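Local coordinates for protein serine--tRNA ligase, cytoplasmic (Candida albicans, PDB 3QO8) that attaches serine to tRNA(Ser) in two steps, first activating the amino acid with ATP as Ser-AMP and then passing it to the acceptor end of the tRNA, at residues A[230-235]-A[241-246]. Residues are numbered along the deposited sequence; the frame is centred on the assembly and turned at random.
Sequences ELYKVI and KYLIAT. With SSA (5'-O-(N-(L-seryl)-sulfamoyl)adenosine), chain B.
V234 and L243 meet at about a right angle on one face of a β-hairpin, CG2 of V234 lying 3.5 Å from CG of L243. That methyl is placed there by chi1 of 172°, which sets CG1 anti to the backbone N and CG2 next to that nitrogen. CD1 of L243 reaches CB of Y232, while the Y232 ring turns from the 241-246 segment toward F278 and R280. On the other face L231 lays CB 3.8 Å from CD1 of the Y242 ring and sends CD2 to CB of A245. K233 runs alongside Y242, pointing the same way, and a bend at chi3 (-68°) carries its CE to 3.5 Å from the Y242 OH. Between the faces the antiparallel strands are tied by backbone bonds: V234 N to K241 O (2.6 Å) and K241 N back to V234 O form the hydrogen-bonded pair, and L243 N donates to Y232 O (3.0 Å). Farther on the chains part, and a water bridges them, accepting from Y232 N and donating to L243 O. At the polar edge the E230 carboxylate packs its CD 3.4 Å from the A245 methyl, with OE1 held by Q226. T246 OG1 accepts from the seryl amino group, N10, of the bound seryl-adenylate analogue (3.0 Å) and is also hydrogen-bonded to E248 N and K300 NZ, so T246, just past strand 239-243, lines the serine end of the class II active site. Strand 212-214 makes the sheet three-stranded within the subunit, with 239-243 in the middle. F227 of helix 224-229 meets Y242 edge-to-face, and strand 269-278 packs F278 against Y232 and L243. K233 and I235 pair with a strand of the second subunit, which carries the sheet across the dimer interface.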
loop_
_atom_site.group_PDB
_atom_site.type_symbol
_atom_site.label_atom_id
_atom_site.label_comp_id
_atom_site.label_asym_id
_atom_site.label_seq_id
_atom_site.Cartn_x
_atom_site.Cartn_y
_atom_site.Cartn_z
ATOM N N GLU A 230 6.970 13.238 -6.133
ATOM C CA GLU A 230 6.370 11.941 -6.434
ATOM C C GLU A 230 6.144 11.073 -5.199
ATOM O O GLU A 230 5.050 10.533 -5.022
ATOM C CB GLU A 230 7.182 11.174 -7.492
ATOM C CG GLU A 230 6.431 9.998 -8.131
ATOM C CD GLU A 230 7.323 9.116 -9.013
ATOM O OE1 GLU A 230 8.498 8.879 -8.637
ATOM O OE2 GLU A 230 6.849 8.653 -10.080
ATOM N N LEU A 231 7.160 10.947 -4.342
ATOM C CA LEU A 231 7.150 9.885 -3.328
ATOM C C LEU A 231 6.557 10.283 -1.987
ATOM O O LEU A 231 6.875 11.337 -1.438
ATOM C CB LEU A 231 8.559 9.334 -3.104
ATOM C CG LEU A 231 9.228 8.705 -4.323
ATOM C CD1 LEU A 231 10.629 8.249 -3.957
ATOM C CD2 LEU A 231 8.392 7.542 -4.846
ATOM N N TYR A 232 5.705 9.415 -1.451
ATOM C CA TYR A 232 5.177 9.617 -0.123
ATOM C C TYR A 232 6.210 9.104 0.849
ATOM O O TYR A 232 6.752 8.009 0.671
ATOM C CB TYR A 232 3.911 8.795 0.095
ATOM C CG TYR A 232 2.676 9.307 -0.597
ATOM C CD1 TYR A 232 1.858 10.248 0.013
ATOM C CD2 TYR A 232 2.317 8.830 -1.844
ATOM C CE1 TYR A 232 0.718 10.710 -0.606
ATOM C CE2 TYR A 232 1.175 9.278 -2.478
ATOM C CZ TYR A 232 0.380 10.216 -1.851
ATOM O OH TYR A 232 -0.754 10.661 -2.479
ATOM N N LYS A 233 6.461 9.870 1.897
ATOM C CA LYS A 233 7.330 9.404 2.968
ATOM C C LYS A 233 6.501 8.687 4.049
ATOM O O LYS A 233 5.364 9.064 4.327
ATOM C CB LYS A 233 8.110 10.591 3.545
ATOM C CG LYS A 233 9.218 10.208 4.513
ATOM C CD LYS A 233 9.991 11.428 4.994
ATOM C CE LYS A 233 10.788 12.058 3.864
ATOM N NZ LYS A 233 11.528 13.279 4.308
ATOM N N VAL A 234 7.064 7.633 4.636
ATOM C CA VAL A 234 6.383 6.871 5.668
ATOM C C VAL A 234 7.091 7.098 7.000
ATOM O O VAL A 234 8.307 6.994 7.069
ATOM C CB VAL A 234 6.391 5.364 5.319
ATOM C CG1 VAL A 234 5.875 4.545 6.461
ATOM C CG2 VAL A 234 5.554 5.108 4.063
ATOM N N ILE A 235 6.337 7.425 8.046
ATOM C CA ILE A 235 6.916 7.552 9.390
ATOM C C ILE A 235 6.713 6.267 10.188
ATOM O O ILE A 235 5.579 5.825 10.400
ATOM C CB ILE A 235 6.308 8.721 10.191
ATOM C CG1 ILE A 235 6.297 10.003 9.360
ATOM C CG2 ILE A 235 7.076 8.931 11.485
ATOM C CD1 ILE A 235 7.679 10.490 8.971
ATOM N N LYS A 241 10.611 5.563 5.838
ATOM C CA LYS A 241 10.745 4.792 4.618
ATOM C C LYS A 241 9.990 5.563 3.531
ATOM O O LYS A 241 9.333 6.562 3.809
ATOM C CB LYS A 241 10.171 3.371 4.795
ATOM C CG LYS A 241 10.779 2.590 5.990
ATOM C CD LYS A 241 10.231 1.171 6.054
ATOM C CE LYS A 241 10.771 0.422 7.283
ATOM N NZ LYS A 241 12.258 0.272 7.285
ATOM N N TYR A 242 10.092 5.108 2.297
ATOM C CA TYR A 242 9.276 5.664 1.226
ATOM C C TYR A 242 8.309 4.613 0.697
ATOM O O TYR A 242 8.639 3.432 0.649
ATOM C CB TYR A 242 10.170 6.160 0.093
ATOM C CG TYR A 242 10.935 7.409 0.454
ATOM C CD1 TYR A 242 10.413 8.665 0.186
ATOM C CD2 TYR A 242 12.167 7.334 1.090
ATOM C CE1 TYR A 242 11.102 9.812 0.525
ATOM C CE2 TYR A 242 12.863 8.476 1.435
ATOM C CZ TYR A 242 12.328 9.712 1.150
ATOM O OH TYR A 242 13.023 10.852 1.492
ATOM N N LEU A 243 7.120 5.046 0.301
ATOM C CA LEU A 243 6.248 4.215 -0.518
ATOM C C LEU A 243 6.735 4.242 -1.965
ATOM O O LEU A 243 7.167 5.289 -2.463
ATOM C CB LEU A 243 4.810 4.724 -0.438
ATOM C CG LEU A 243 4.115 4.432 0.898
ATOM C CD1 LEU A 243 2.735 5.082 0.900
ATOM C CD2 LEU A 243 4.000 2.928 1.110
ATOM N N ILE A 244 6.668 3.104 -2.646
ATOM C CA ILE A 244 7.161 3.020 -4.018
ATOM C C ILE A 244 6.182 3.633 -5.013
ATOM O O ILE A 244 4.976 3.592 -4.793
ATOM C CB ILE A 244 7.478 1.557 -4.424
ATOM C CG1 ILE A 244 6.192 0.724 -4.555
ATOM C CG2 ILE A 244 8.494 0.930 -3.413
ATOM C CD1 ILE A 244 6.418 -0.729 -5.033
ATOM N N ALA A 245 6.718 4.215 -6.093
ATOM C CA ALA A 245 5.918 4.755 -7.188
ATOM C C ALA A 245 5.659 3.690 -8.245
ATOM O O ALA A 245 4.765 3.831 -9.079
ATOM C CB ALA A 245 6.644 5.979 -7.826
ATOM N N THR A 246 6.443 2.615 -8.203
ATOM C CA THR A 246 6.364 1.562 -9.214
ATOM C C THR A 246 7.208 0.397 -8.730
ATOM O O THR A 246 8.225 0.609 -8.067
ATOM C CB THR A 246 6.905 2.050 -10.611
ATOM O OG1 THR A 246 7.264 0.919 -11.413
ATOM C CG2 THR A 246 8.140 2.925 -10.442
HETATM N N10 SSA B . 8.332 1.528 -14.153
HETATM C CA SSA B . 7.925 2.347 -15.293
HETATM C CB SSA B . 7.256 1.474 -16.353
HETATM O OG SSA B . 5.969 1.016 -15.890
HETATM C C9 SSA B . 6.984 3.432 -14.849
HETATM O O9 SSA B . 6.565 3.485 -13.699
HETATM N N8 SSA B . 6.634 4.315 -15.778
HETATM S S1 SSA B . 5.423 5.347 -15.588
HETATM O O1S SSA B . 5.701 6.375 -14.626
HETATM O O2S SSA B . 5.130 5.931 -16.855
HETATM O "O5'" SSA B . 4.159 4.580 -15.153
HETATM C "C5'" SSA B . 3.700 3.454 -15.880
HETATM C "C4'" SSA B . 2.194 3.588 -16.124
HETATM O "O4'" SSA B . 1.434 3.678 -14.914
HETATM C "C3'" SSA B . 1.807 4.830 -16.896
HETATM O "O3'" SSA B . 2.079 4.644 -18.293
HETATM C "C2'" SSA B . 0.322 4.922 -16.569
HETATM O "O2'" SSA B . -0.428 3.990 -17.373
HETATM C "C1'" SSA B . 0.253 4.444 -15.118
HETATM N N9 SSA B . 0.250 5.600 -14.197
HETATM C C8 SSA B . 1.264 6.446 -13.958
HETATM N N7 SSA B . 0.852 7.372 -13.065
HETATM C C5 SSA B . -0.425 7.085 -12.750
HETATM C C6 SSA B . -1.344 7.664 -11.896
HETATM N N6 SSA B . -0.985 8.757 -11.188
HETATM N N1 SSA B . -2.581 7.126 -11.788
HETATM C C2 SSA B . -2.917 6.044 -12.500
HETATM N N3 SSA B . -2.043 5.455 -13.326
HETATM C C4 SSA B . -0.801 5.971 -13.472
HETATM O O HOH W 1 5.209 7.066 -3.105
#